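PDB 4KG7: peptidase S8 and S53, subtilisin, kexin, sedolisin from Mycobacterium smegmatis, which probably acts as a subtilisin-like serine endopeptidase, the membrane-associated mycosin protease MycP3 of the ESX-3 type VII secretion system. Local coordinates for residues A[84-98]-A[126-140]. Sequence-based numbering, arbitrary orientation. Where two conformers were deposited one is given.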
loop_
_atom_site.group_PDB
_atom_site.type_symbol
_atom_site.label_atom_id
_atom_site.label_comp_id
_atom_site.label_asym_id
_atom_site.label_seq_id
_atom_site.Cartn_x
_atom_site.Cartn_y
_atom_site.Cartn_z
ATOM N N ASN A 84 -3.887 4.487 17.870
ATOM C CA ASN A 84 -3.569 5.735 17.189
ATOM C C ASN A 84 -4.269 5.824 15.833
ATOM O O ASN A 84 -3.670 6.326 14.855
ATOM C CB ASN A 84 -2.039 5.886 17.024
ATOM C CG ASN A 84 -1.382 4.698 16.322
ATOM O OD1 ASN A 84 -1.818 3.555 16.458
ATOM N ND2 ASN A 84 -0.288 4.972 15.608
ATOM N N VAL A 85 -5.517 5.324 15.771
ATOM C CA VAL A 85 -6.282 5.314 14.496
ATOM C C VAL A 85 -7.561 6.154 14.509
ATOM O O VAL A 85 -8.453 5.984 15.361
ATOM C CB VAL A 85 -6.672 3.891 14.073
ATOM C CG1 VAL A 85 -7.139 3.873 12.619
ATOM C CG2 VAL A 85 -5.516 2.929 14.286
ATOM N N GLU A 86 -7.640 7.036 13.530
ATOM C CA GLU A 86 -8.709 8.015 13.345
ATOM C C GLU A 86 -9.667 7.481 12.277
ATOM O O GLU A 86 -9.227 6.885 11.286
ATOM C CB GLU A 86 -8.084 9.364 12.901
ATOM C CG GLU A 86 -9.068 10.459 12.482
ATOM C CD GLU A 86 -8.397 11.738 11.977
ATOM O OE1 GLU A 86 -7.154 11.862 12.054
ATOM O OE2 GLU A 86 -9.110 12.627 11.479
ATOM N N ALA A 87 -10.957 7.726 12.451
ATOM C CA ALA A 87 -11.952 7.344 11.469
ATOM C C ALA A 87 -11.821 8.154 10.187
ATOM O O ALA A 87 -11.772 9.381 10.250
ATOM C CB ALA A 87 -13.328 7.557 12.069
ATOM N N GLY A 88 -11.792 7.472 9.039
ATOM C CA GLY A 88 -11.777 8.132 7.742
ATOM C C GLY A 88 -12.924 7.714 6.849
ATOM O O GLY A 88 -13.003 8.188 5.724
ATOM N N GLY A 89 -13.823 6.866 7.335
ATOM C CA GLY A 89 -15.026 6.531 6.605
ATOM C C GLY A 89 -14.952 5.239 5.810
ATOM O O GLY A 89 -13.994 4.477 5.912
ATOM N N ASP A 90 -15.994 5.020 4.992
ATOM C CA ASP A 90 -16.281 3.702 4.436
ATOM C C ASP A 90 -16.905 3.871 3.039
ATOM O O ASP A 90 -17.825 4.678 2.845
ATOM C CB ASP A 90 -17.248 3.006 5.409
ATOM C CG ASP A 90 -17.438 1.518 5.150
ATOM O OD1 ASP A 90 -16.917 0.969 4.170
ATOM O OD2 ASP A 90 -18.164 0.884 5.956
ATOM N N TYR A 91 -16.407 3.087 2.089
ATOM C CA TYR A 91 -16.902 3.053 0.705
ATOM C C TYR A 91 -17.620 1.724 0.431
ATOM O O TYR A 91 -18.012 1.483 -0.702
ATOM C CB TYR A 91 -15.743 3.241 -0.297
ATOM C CG TYR A 91 -15.281 4.669 -0.276
ATOM C CD1 TYR A 91 -14.401 5.122 0.716
ATOM C CD2 TYR A 91 -15.773 5.584 -1.173
ATOM C CE1 TYR A 91 -14.000 6.456 0.765
ATOM C CE2 TYR A 91 -15.382 6.910 -1.130
ATOM C CZ TYR A 91 -14.494 7.338 -0.160
ATOM O OH TYR A 91 -14.118 8.667 -0.086
ATOM N N ILE A 92 -17.836 0.918 1.475
ATOM C CA ILE A 92 -18.480 -0.413 1.355
ATOM C C ILE A 92 -19.817 -0.401 2.098
ATOM O O ILE A 92 -20.871 -0.532 1.479
ATOM C CB ILE A 92 -17.562 -1.539 1.859
ATOM C CG1 ILE A 92 -16.289 -1.638 0.993
ATOM C CG2 ILE A 92 -18.298 -2.858 1.822
ATOM C CD1 ILE A 92 -16.486 -2.122 -0.427
ATOM N N GLU A 93 -19.758 -0.198 3.410
ATOM C CA GLU A 93 -20.939 0.053 4.221
ATOM C C GLU A 93 -20.914 1.518 4.661
ATOM O O GLU A 93 -20.331 2.360 3.971
ATOM C CB GLU A 93 -20.993 -0.906 5.416
ATOM C CG GLU A 93 -20.962 -2.390 5.056
ATOM C CD GLU A 93 -21.038 -3.279 6.272
ATOM O OE1 GLU A 93 -20.101 -3.252 7.096
ATOM O OE2 GLU A 93 -22.041 -4.029 6.411
ATOM N N SER A 94 -21.502 1.813 5.823
ATOM C CA SER A 94 -21.576 3.186 6.334
ATOM C C SER A 94 -20.879 3.309 7.681
ATOM O O SER A 94 -21.245 4.157 8.523
ATOM C CB SER A 94 -23.040 3.641 6.439
ATOM O OG SER A 94 -23.801 2.767 7.252
ATOM N N THR A 95 -19.873 2.471 7.889
ATOM C CA THR A 95 -19.076 2.510 9.112
ATOM C C THR A 95 -18.119 3.698 9.073
ATOM O O THR A 95 -18.031 4.424 8.091
ATOM C CB THR A 95 -18.267 1.193 9.357
ATOM O OG1 THR A 95 -17.162 1.109 8.442
ATOM C CG2 THR A 95 -19.145 -0.040 9.229
ATOM N N ASP A 96 -17.339 3.830 10.140
ATOM C CA ASP A 96 -16.362 4.898 10.303
ATOM C C ASP A 96 -14.988 4.536 9.766
ATOM O O ASP A 96 -14.059 5.324 9.844
ATOM C CB ASP A 96 -16.273 5.291 11.789
ATOM C CG ASP A 96 -15.891 4.131 12.712
ATOM O OD1 ASP A 96 -15.646 2.997 12.231
ATOM O OD2 ASP A 96 -15.898 4.379 13.947
ATOM N N GLY A 97 -14.853 3.347 9.201
ATOM C CA GLY A 97 -13.569 2.909 8.736
ATOM C C GLY A 97 -12.790 2.094 9.755
ATOM O O GLY A 97 -11.684 1.627 9.453
ATOM N N LEU A 98 -13.362 1.905 10.942
ATOM C CA LEU A 98 -12.675 1.237 12.064
ATOM C C LEU A 98 -13.206 -0.174 12.309
ATOM O O LEU A 98 -13.070 -0.720 13.400
ATOM C CB LEU A 98 -12.727 2.094 13.331
ATOM C CG LEU A 98 -12.141 3.491 13.162
ATOM C CD1 LEU A 98 -12.353 4.271 14.442
ATOM C CD2 LEU A 98 -10.666 3.397 12.755
ATOM N N PRO A 126 5.832 4.556 15.046
ATOM C CA PRO A 126 4.796 4.388 16.062
ATOM C C PRO A 126 4.263 5.715 16.607
ATOM O O PRO A 126 3.212 5.734 17.243
ATOM C CB PRO A 126 5.491 3.569 17.154
ATOM C CG PRO A 126 6.932 3.646 16.862
ATOM C CD PRO A 126 7.134 4.013 15.445
ATOM N N GLU A 127 4.975 6.817 16.373
ATOM C CA GLU A 127 4.477 8.117 16.822
ATOM C C GLU A 127 3.633 8.823 15.748
ATOM O O GLU A 127 3.077 9.902 16.001
ATOM C CB GLU A 127 5.624 9.004 17.309
ATOM C CG GLU A 127 6.236 8.474 18.600
ATOM C CD GLU A 127 7.320 9.370 19.147
ATOM O OE1 GLU A 127 7.359 10.546 18.775
ATOM O OE2 GLU A 127 8.123 8.908 19.973
ATOM N N ALA A 128 3.514 8.224 14.572
ATOM C CA ALA A 128 2.607 8.740 13.555
ATOM C C ALA A 128 1.156 8.440 13.928
ATOM O O ALA A 128 0.881 7.569 14.743
ATOM C CB ALA A 128 2.952 8.157 12.203
ATOM N N ARG A 129 0.236 9.168 13.339
ATOM C CA ARG A 129 -1.183 8.898 13.506
ATOM C C ARG A 129 -1.700 8.305 12.221
ATOM O O ARG A 129 -1.182 8.585 11.155
ATOM C CB ARG A 129 -1.918 10.179 13.834
ATOM C CG ARG A 129 -1.722 10.557 15.290
ATOM C CD ARG A 129 -2.509 11.790 15.674
ATOM N NE ARG A 129 -2.136 12.984 14.900
ATOM C CZ ARG A 129 -2.731 13.416 13.782
ATOM N NH1 ARG A 129 -3.742 12.759 13.222
ATOM N NH2 ARG A 129 -2.291 14.537 13.208
ATOM N N LEU A 130 -2.695 7.447 12.336
ATOM C CA LEU A 130 -3.266 6.831 11.176
ATOM C C LEU A 130 -4.691 7.311 10.982
ATOM O O LEU A 130 -5.391 7.579 11.951
ATOM C CB LEU A 130 -3.327 5.311 11.375
ATOM C CG LEU A 130 -1.967 4.651 11.537
ATOM C CD1 LEU A 130 -2.159 3.200 11.953
ATOM C CD2 LEU A 130 -1.168 4.770 10.265
ATOM N N ILE A 131 -5.094 7.435 9.728
ATOM C CA ILE A 131 -6.517 7.581 9.356
ATOM C C ILE A 131 -6.886 6.348 8.546
ATOM O O ILE A 131 -6.212 6.033 7.535
ATOM C CB ILE A 131 -6.766 8.828 8.493
ATOM C CG1 ILE A 131 -6.403 10.094 9.253
ATOM C CG2 ILE A 131 -8.227 8.888 8.067
ATOM C CD1 ILE A 131 -6.244 11.287 8.342
ATOM N N SER A 132 -7.931 5.640 8.974
ATOM C CA SER A 132 -8.412 4.466 8.240
ATOM C C SER A 132 -9.627 4.788 7.376
ATOM O O SER A 132 -10.656 5.200 7.885
ATOM C CB SER A 132 -8.841 3.377 9.198
ATOM O OG SER A 132 -9.335 2.295 8.456
ATOM N N ILE A 133 -9.487 4.560 6.074
ATOM C CA ILE A 133 -10.583 4.713 5.107
ATOM C C ILE A 133 -10.816 3.329 4.516
ATOM O O ILE A 133 -9.926 2.762 3.857
ATOM C CB ILE A 133 -10.211 5.693 3.972
ATOM C CG1 ILE A 133 -9.950 7.087 4.546
ATOM C CG2 ILE A 133 -11.317 5.767 2.930
ATOM C CD1 ILE A 133 -9.336 8.036 3.530
ATOM N N ARG A 134 -11.974 2.746 4.766
ATOM C CA ARG A 134 -12.254 1.452 4.173
ATOM C C ARG A 134 -12.740 1.675 2.745
ATOM O O ARG A 134 -13.850 2.108 2.504
ATOM C CB ARG A 134 -13.283 0.590 4.945
ATOM C CG ARG A 134 -13.515 -0.741 4.218
ATOM C CD ARG A 134 -14.193 -1.808 5.040
ATOM N NE ARG A 134 -15.588 -1.507 5.318
ATOM C CZ ARG A 134 -16.412 -2.345 5.926
ATOM N NH1 ARG A 134 -16.004 -3.562 6.258
ATOM N NH2 ARG A 134 -17.668 -1.974 6.166
ATOM N N GLN A 135 -11.876 1.365 1.796
ATOM C CA GLN A 135 -12.155 1.572 0.379
ATOM C C GLN A 135 -12.604 0.323 -0.333
ATOM O O GLN A 135 -13.256 0.412 -1.386
ATOM C CB GLN A 135 -10.916 2.208 -0.296
ATOM C CG GLN A 135 -11.040 2.484 -1.786
ATOM C CD GLN A 135 -10.594 1.316 -2.657
ATOM O OE1 GLN A 135 -9.810 0.449 -2.226
ATOM N NE2 GLN A 135 -11.113 1.251 -3.879
ATOM N N ASN A 136 -12.273 -0.840 0.213
ATOM C CA ASN A 136 -12.716 -2.084 -0.409
ATOM C C ASN A 136 -12.725 -3.246 0.521
ATOM O O ASN A 136 -12.123 -3.208 1.592
ATOM C CB ASN A 136 -11.899 -2.416 -1.655
ATOM C CG ASN A 136 -12.747 -3.113 -2.755
ATOM O OD1 ASN A 136 -13.908 -3.629 -2.562
ATOM N ND2 ASN A 136 -12.162 -3.121 -3.958
ATOM N N SER A 137 -13.459 -4.275 0.138
ATOM C CA SER A 137 -13.445 -5.558 0.849
ATOM C C SER A 137 -13.969 -6.605 -0.097
ATOM O O SER A 137 -15.063 -6.438 -0.623
ATOM C CB SER A 137 -14.332 -5.537 2.083
ATOM O OG SER A 137 -14.499 -6.901 2.551
ATOM N N PRO A 138 -13.208 -7.689 -0.303
ATOM C CA PRO A 138 -13.740 -8.804 -1.101
ATOM C C PRO A 138 -14.818 -9.604 -0.417
ATOM O O PRO A 138 -15.384 -10.528 -1.051
ATOM C CB PRO A 138 -12.524 -9.690 -1.329
ATOM C CG PRO A 138 -11.575 -9.359 -0.280
ATOM C CD PRO A 138 -11.834 -7.941 0.162
ATOM N N ARG A 139 -15.114 -9.289 0.847
ATOM C CA ARG A 139 -16.201 -9.961 1.555
ATOM C C ARG A 139 -17.573 -9.389 1.168
ATOM O O ARG A 139 -18.595 -9.892 1.619
ATOM C CB ARG A 139 -16.031 -9.839 3.070
ATOM C CG ARG A 139 -14.743 -10.427 3.624
ATOM C CD ARG A 139 -14.709 -11.927 3.482
ATOM N NE ARG A 139 -13.412 -12.469 3.850
ATOM C CZ ARG A 139 -12.334 -12.369 3.076
ATOM N NH1 ARG A 139 -12.396 -11.765 1.892
ATOM N NH2 ARG A 139 -11.183 -12.891 3.470
ATOM N N PHE A 140 -17.581 -8.315 0.373
ATOM C CA PHE A 140 -18.817 -7.624 -0.003
ATOM C C PHE A 140 -18.964 -7.547 -1.511
ATOM O O PHE A 140 -17.988 -7.576 -2.264
ATOM C CB PHE A 140 -18.837 -6.204 0.567
ATOM C CG PHE A 140 -18.990 -6.160 2.047
ATOM C CD1 PHE A 140 -17.928 -6.489 2.869
ATOM C CD2 PHE A 140 -20.201 -5.793 2.629
ATOM C CE1 PHE A 140 -18.057 -6.467 4.242
ATOM C CE2 PHE A 140 -20.318 -5.751 4.014
ATOM C CZ PHE A 140 -19.255 -6.109 4.816
HETATM O O HOH W 1 -17.963 -5.045 7.704
#
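R134 grips D90 side-on across neighbouring parallel strands 85-90 and 129-134, joined through helix 104-113 in a beta-alpha-beta unit at the edge of the subtilisin-fold sheet. R134 NE donates to D90 OD1 (3.0 Å) and R134 NH2 to D90 OD2 (2.9 Å), yet the carboxylate and guanidinium planes stand 49° apart, so the pairing is twisted rather than coplanar. R134 NH2 also meets the anti lone pair of E93 OE1 at 2.9 Å, within the guanidinium plane, and a water joins R134 NH1 to the same oxygen. The bend at chi3 (70°) turns the arginine tip toward both acids, while I92 CB lies over one guanidinium face. D90 in turn organises its own loop: I92 N closes an Asx turn on OD1 from the face opposite NE, and T95 N and OG1 both bond to OD2. Such a concentration of donors should favour the ionised carboxylate.

Between A87 and D90 the register slips by one residue, a beta bulge containing G88 and G89; G88 CA packs against I131 CG2. Beyond it, I92 CG2 sits 3.4 Å above the F140 ring plane, offset toward the rim, a CH-pi contact, whereas E93 OE2 reaches the ring edge. Y91 runs alongside I133, Y91 CE1 touching I133 CG2 at 3.5 Å, and its hydroxyl bonds to T19 O. At the opposite end, N84 ND2 donates to A128 O at 3.0 Å, with the acceptor near the amide plane. S132, whose side chain lies about 6 Å from that of the predicted charge-relay D73, directs OG to G97 O at 2.6 Å.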